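Local coordinates for protein E3 homolog (Yaba-like disease virus, PDB 1SFU) that binds left-handed Z-DNA through its N-terminal Zalpha domain and, as a poxvirus E3 homolog, probably helps the virus block host antiviral responses to double-stranded RNA, at residues 39-43 and 44-48; 28-31 and 32-36. One frame throughout, in Å; residues are numbered along the deposited sequence.

Contact 1 of 2, residues 39-43 and 44-48; sequences LKINK and KKINQ. With nucleotides of chain A.
Ile41 and Ile46 meet where the turn of the Zalpha helix-turn-helix enters helix 43-55, the recognition helix of this winged fold. The packed side is mostly aliphatic. CD1 of Ile46 lies 4.1 Å from CB of Ile41 and also touches CD2 of Leu39. Lys45 contributes its methylenes: CG2 of Ile41 comes within 3.5 Å of Lys45 CB, a tight contact, and the two side chains cross at about a right angle. Beyond the segments, Leu16 of helix 11-22 covers Leu39 and Ile41, while Leu35 of helix 32-38 packs on Ile46. Asn42 occupies the N-cap position but makes no capping bond with its side chain. The helix bonds begin with Ile46 N to Asn42 O and Asn47 N to Lys43 O.

The solvent side is looser. Asn42 and Lys44 are exposed, and the end of Lys45 leads away from the turn. The DNA lies along part of this surface. The extended aliphatic chain of Lys44 packs beside OP2 of DG5 of chain A, with CG at 3.1 Å. Lys43 and Asn47 run side by side in the same direction. The Lys43 chain bends at chi3 (64°) and chi4, bringing NZ to 3.7 Å from OP1 of DG5. A water accepts from Lys43 NZ and, weakly, from Asn47 ND2. At the next nucleotide, Gln48 NE2 donates to OP1 of DC6 of chain A at 2.7 Å. Buried Asn47 donates from ND2 to OP1 of DG5 at 2.6 Å.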
loop_
_atom_site.group_PDB
_atom_site.type_symbol
_atom_site.label_atom_id
_atom_site.label_comp_id
_atom_site.label_asym_id
_atom_site.label_seq_id
_atom_site.Cartn_x
_atom_site.Cartn_y
_atom_site.Cartn_z
ATOM N N LEU C 39 13.536 1.336 17.971
ATOM C CA LEU C 39 14.660 1.507 17.063
ATOM C C LEU C 39 14.698 2.894 16.430
ATOM O O LEU C 39 15.569 3.181 15.611
ATOM C CB LEU C 39 14.613 0.434 15.969
ATOM C CG LEU C 39 14.724 -1.030 16.418
ATOM C CD1 LEU C 39 13.541 -1.404 17.282
ATOM C CD2 LEU C 39 14.771 -1.931 15.199
ATOM N N LYS C 40 13.759 3.753 16.818
ATOM C CA LYS C 40 13.682 5.111 16.278
ATOM C C LYS C 40 13.791 5.088 14.761
ATOM O O LYS C 40 14.567 5.835 14.168
ATOM C CB LYS C 40 14.799 5.979 16.860
ATOM C CG LYS C 40 14.683 6.211 18.353
ATOM C CD LYS C 40 13.477 7.071 18.683
ATOM C CE LYS C 40 13.302 7.229 20.185
ATOM N NZ LYS C 40 12.994 5.925 20.830
ATOM N N ILE C 41 13.008 4.215 14.140
ATOM C CA ILE C 41 13.005 4.074 12.689
ATOM C C ILE C 41 11.575 4.194 12.172
ATOM O O ILE C 41 10.625 3.888 12.890
ATOM C CB ILE C 41 13.590 2.705 12.275
ATOM C CG1 ILE C 41 15.062 2.629 12.694
ATOM C CG2 ILE C 41 13.440 2.497 10.774
ATOM C CD1 ILE C 41 15.732 1.304 12.378
ATOM N N ASN C 42 11.423 4.649 10.933
ATOM C CA ASN C 42 10.098 4.797 10.340
ATOM C C ASN C 42 9.367 3.459 10.311
ATOM O O ASN C 42 9.953 2.427 9.985
ATOM C CB ASN C 42 10.214 5.359 8.919
ATOM C CG ASN C 42 10.721 6.790 8.901
ATOM O OD1 ASN C 42 10.975 7.362 7.838
ATOM N ND2 ASN C 42 10.867 7.381 10.086
ATOM N N LYS C 43 8.082 3.485 10.658
ATOM C CA LYS C 43 7.274 2.273 10.672
ATOM C C LYS C 43 7.321 1.581 9.310
ATOM O O LYS C 43 7.320 0.352 9.231
ATOM C CB LYS C 43 5.830 2.605 11.063
ATOM C CG LYS C 43 4.963 1.385 11.364
ATOM C CD LYS C 43 3.612 1.769 11.972
ATOM C CE LYS C 43 2.753 2.577 11.004
ATOM N NZ LYS C 43 2.418 1.806 9.773
ATOM N N LYS C 44 7.375 2.365 8.235
ATOM C CA LYS C 44 7.438 1.775 6.903
ATOM C C LYS C 44 8.702 0.923 6.758
ATOM O O LYS C 44 8.657 -0.181 6.205
ATOM C CB LYS C 44 7.422 2.851 5.809
ATOM C CG LYS C 44 7.604 2.264 4.415
ATOM C CD LYS C 44 7.498 3.299 3.290
ATOM C CE LYS C 44 7.673 2.613 1.940
ATOM N NZ LYS C 44 7.508 3.517 0.773
ATOM N N LYS C 45 9.827 1.436 7.246
ATOM C CA LYS C 45 11.080 0.688 7.165
ATOM C C LYS C 45 10.970 -0.584 8.003
ATOM O O LYS C 45 11.376 -1.658 7.566
ATOM C CB LYS C 45 12.258 1.531 7.669
ATOM C CG LYS C 45 12.701 2.649 6.729
ATOM C CD LYS C 45 13.957 3.342 7.266
ATOM C CE LYS C 45 14.439 4.458 6.344
ATOM N NZ LYS C 45 14.812 3.948 4.993
ATOM N N ILE C 46 10.416 -0.453 9.204
ATOM C CA ILE C 46 10.240 -1.594 10.101
ATOM C C ILE C 46 9.407 -2.699 9.437
ATOM O O ILE C 46 9.736 -3.881 9.550
ATOM C CB ILE C 46 9.544 -1.164 11.414
ATOM C CG1 ILE C 46 10.457 -0.238 12.220
ATOM C CG2 ILE C 46 9.168 -2.390 12.234
ATOM C CD1 ILE C 46 11.737 -0.895 12.708
ATOM N N ASN C 47 8.332 -2.310 8.751
ATOM C CA ASN C 47 7.459 -3.270 8.068
ATOM C C ASN C 47 8.152 -3.949 6.890
ATOM O O ASN C 47 7.989 -5.147 6.669
ATOM C CB ASN C 47 6.178 -2.590 7.565
ATOM C CG ASN C 47 5.083 -2.550 8.614
ATOM O OD1 ASN C 47 4.933 -3.482 9.411
ATOM N ND2 ASN C 47 4.295 -1.478 8.609
ATOM N N GLN C 48 8.913 -3.180 6.121
ATOM C CA GLN C 48 9.618 -3.754 4.985
ATOM C C GLN C 48 10.485 -4.927 5.445
ATOM O O GLN C 48 10.606 -5.926 4.745
ATOM C CB GLN C 48 10.496 -2.696 4.306
ATOM C CG GLN C 48 9.718 -1.633 3.543
ATOM C CD GLN C 48 10.632 -0.590 2.931
ATOM O OE1 GLN C 48 11.450 0.008 3.624
ATOM N NE2 GLN C 48 10.496 -0.368 1.626
ATOM P P DG A 5 4.039 0.299 5.283
ATOM O OP1 DG A 5 3.928 0.261 6.758
ATOM O OP2 DG A 5 4.633 1.486 4.614
ATOM O "O5'" DG A 5 4.862 -0.986 4.836
ATOM C "C5'" DG A 5 5.024 -1.277 3.452
ATOM C "C4'" DG A 5 5.715 -2.608 3.265
ATOM O "O4'" DG A 5 4.924 -3.643 3.888
ATOM C "C3'" DG A 5 5.849 -3.012 1.803
ATOM O "O3'" DG A 5 7.191 -2.756 1.384
ATOM C "C2'" DG A 5 5.728 -4.527 1.845
ATOM C "C1'" DG A 5 4.943 -4.827 3.113
ATOM N N9 DG A 5 3.556 -5.242 2.916
ATOM C C8 DG A 5 2.968 -6.377 3.417
ATOM N N7 DG A 5 1.698 -6.469 3.126
ATOM C C5 DG A 5 1.430 -5.331 2.377
ATOM C C6 DG A 5 0.212 -4.884 1.797
ATOM O O6 DG A 5 -0.907 -5.418 1.848
ATOM N N1 DG A 5 0.381 -3.681 1.112
ATOM C C2 DG A 5 1.566 -2.991 1.014
ATOM N N2 DG A 5 1.518 -1.842 0.315
ATOM N N3 DG A 5 2.708 -3.395 1.560
ATOM C C4 DG A 5 2.567 -4.566 2.221
ATOM P P DC A 6 7.451 -1.908 0.044
ATOM O OP1 DC A 6 8.928 -1.778 -0.130
ATOM O OP2 DC A 6 6.617 -0.682 0.097
ATOM O "O5'" DC A 6 6.872 -2.852 -1.103
ATOM C "C5'" DC A 6 7.280 -2.694 -2.461
ATOM C "C4'" DC A 6 6.084 -2.403 -3.339
ATOM O "O4'" DC A 6 5.196 -3.545 -3.350
ATOM C "C3'" DC A 6 5.233 -1.207 -2.898
ATOM O "O3'" DC A 6 4.772 -0.488 -4.043
ATOM C "C2'" DC A 6 4.041 -1.858 -2.226
ATOM C "C1'" DC A 6 3.878 -3.110 -3.067
ATOM N N1 DC A 6 3.173 -4.200 -2.387
ATOM C C2 DC A 6 1.803 -4.366 -2.634
ATOM O O2 DC A 6 1.243 -3.607 -3.436
ATOM N N3 DC A 6 1.131 -5.341 -1.994
ATOM C C4 DC A 6 1.771 -6.137 -1.134
ATOM N N4 DC A 6 1.059 -7.074 -0.502
ATOM C C5 DC A 6 3.170 -6.002 -0.878
ATOM C C6 DC A 6 3.825 -5.031 -1.523
HETATM O O HOH W 1 1.620 -1.190 10.595
#

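Contact 2 of 2, residues 28-31 and 32-36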
loop_
_atom_site.group_PDB
_atom_site.type_symbol
_atom_site.label_atom_id
_atom_site.label_comp_id
_atom_site.label_asym_id
_atom_site.label_seq_id
_atom_site.Cartn_x
_atom_site.Cartn_y
_atom_site.Cartn_z
ATOM N N ASP C 28 5.378 -14.046 23.880
ATOM C CA ASP C 28 5.136 -12.625 23.687
ATOM C C ASP C 28 5.088 -12.224 22.216
ATOM O O ASP C 28 5.467 -12.998 21.343
ATOM C CB ASP C 28 6.209 -11.821 24.421
ATOM C CG ASP C 28 5.868 -10.347 24.512
ATOM O OD1 ASP C 28 4.668 -10.031 24.682
ATOM O OD2 ASP C 28 6.791 -9.507 24.424
ATOM N N TYR C 29 4.601 -11.015 21.950
ATOM C CA TYR C 29 4.516 -10.500 20.584
ATOM C C TYR C 29 4.752 -9.001 20.586
ATOM O O TYR C 29 4.690 -8.360 21.634
ATOM C CB TYR C 29 3.145 -10.813 19.962
ATOM C CG TYR C 29 1.950 -10.172 20.647
ATOM C CD1 TYR C 29 1.601 -8.839 20.399
ATOM C CD2 TYR C 29 1.157 -10.903 21.535
ATOM C CE1 TYR C 29 0.490 -8.254 21.018
ATOM C CE2 TYR C 29 0.047 -10.326 22.160
ATOM C CZ TYR C 29 -0.278 -9.006 21.895
ATOM O OH TYR C 29 -1.376 -8.445 22.502
ATOM N N THR C 30 5.039 -8.445 19.418
ATOM C CA THR C 30 5.257 -7.007 19.318
ATOM C C THR C 30 4.545 -6.491 18.070
ATOM O O THR C 30 3.872 -7.260 17.382
ATOM C CB THR C 30 6.780 -6.666 19.275
ATOM O OG1 THR C 30 6.959 -5.251 19.414
ATOM C CG2 THR C 30 7.404 -7.121 17.977
ATOM N N THR C 31 4.670 -5.197 17.791
ATOM C CA THR C 31 4.027 -4.598 16.622
ATOM C C THR C 31 5.021 -3.696 15.918
ATOM O O THR C 31 6.078 -3.377 16.463
ATOM C CB THR C 31 2.810 -3.743 17.015
ATOM O OG1 THR C 31 3.246 -2.608 17.776
ATOM C CG2 THR C 31 1.831 -4.558 17.848
ATOM N N ALA C 32 4.682 -3.279 14.706
ATOM C CA ALA C 32 5.574 -2.413 13.952
ATOM C C ALA C 32 5.706 -1.068 14.657
ATOM O O ALA C 32 6.805 -0.519 14.762
ATOM C CB ALA C 32 5.046 -2.212 12.540
ATOM N N ILE C 33 4.584 -0.541 15.138
ATOM C CA ILE C 33 4.599 0.747 15.819
ATOM C C ILE C 33 5.522 0.714 17.037
ATOM O O ILE C 33 6.283 1.654 17.270
ATOM C CB ILE C 33 3.179 1.172 16.260
ATOM C CG1 ILE C 33 3.257 2.466 17.065
ATOM C CG2 ILE C 33 2.536 0.079 17.085
ATOM C CD1 ILE C 33 3.907 3.615 16.303
ATOM N N SER C 34 5.459 -0.365 17.811
ATOM C CA SER C 34 6.317 -0.482 18.983
ATOM C C SER C 34 7.782 -0.543 18.563
ATOM O O SER C 34 8.627 0.173 19.108
ATOM C CB SER C 34 5.966 -1.734 19.781
ATOM O OG SER C 34 6.841 -1.870 20.886
ATOM N N LEU C 35 8.079 -1.397 17.589
ATOM C CA LEU C 35 9.441 -1.540 17.100
ATOM C C LEU C 35 9.954 -0.224 16.538
ATOM O O LEU C 35 11.087 0.178 16.807
ATOM C CB LEU C 35 9.508 -2.626 16.027
ATOM C CG LEU C 35 9.377 -4.058 16.543
ATOM C CD1 LEU C 35 9.332 -5.025 15.365
ATOM C CD2 LEU C 35 10.559 -4.381 17.451
ATOM N N SER C 36 9.121 0.445 15.750
ATOM C CA SER C 36 9.499 1.726 15.168
ATOM C C SER C 36 9.853 2.703 16.280
ATOM O O SER C 36 10.772 3.510 16.150
ATOM C CB SER C 36 8.341 2.306 14.355
ATOM O OG SER C 36 8.555 3.683 14.095
#
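Thr31 has its OG1 between the backbone N and the carbonyl carbon (chi1 66°), turned to the start of helix 32-38, and Thr30 has its own OG1 on the far side of CB from its backbone N (chi1 -170°), near Ser34. The motif is a threonine N-cap, set where the short strand 29-30 of the winged helix-turn-helix domain passes into the helix. Thr31 OG1 accepts from Ser34 N at 3.2 Å. The exact place of this oxygen is less sure, because the model puts it too near CG2 of Ile33. If it is placed rightly, the cap would give the N-H of Ser34 a partner, since the start of a helix has no preceding turn to supply a carbonyl.

The backbone continues the pattern, with Leu35 N donating to Thr31 O at 3.0 Å. Leu35 is buried, and its side chain also packs on Leu50 of helix 43-55. Thr30 is tied to the sheet by backbone hydrogen bonds with Trp69. The contact therefore joins the edge strand to the helix and to the apolar interior. Thr30 turns both branches of its side chain to the helix. Its OG1 lies 3.7 Å from Ser34 CB. Its methyl group meets Leu35 behind the cap, where the two side chains cross at about a right angle and Thr30 CG2 sits 3.9 Å from Leu35 CD1.

Contact 2 comes first along the chain and closes before contact 1 opens. Their centres are 10 Å apart, and both lie in the Zalpha domain. Contact 2 starts helix 32-38 from strand 29-30, the outermost strand on one side of the antiparallel sheet. Contact 1 follows that helix and starts helix 43-55, which carries residues that hold the DNA backbone. The two touch directly. Ser36 OG probably hydrogen-bonds to Ile41 O, though the modelled 2.4 Å is doubtfully short. Asn47 OD1 packs on Ala32 CB. Helix 32-38 thus meets both the turn and the first turns of helix 43-55, and Asn47, which bonds a DNA phosphate, rests against its first turn.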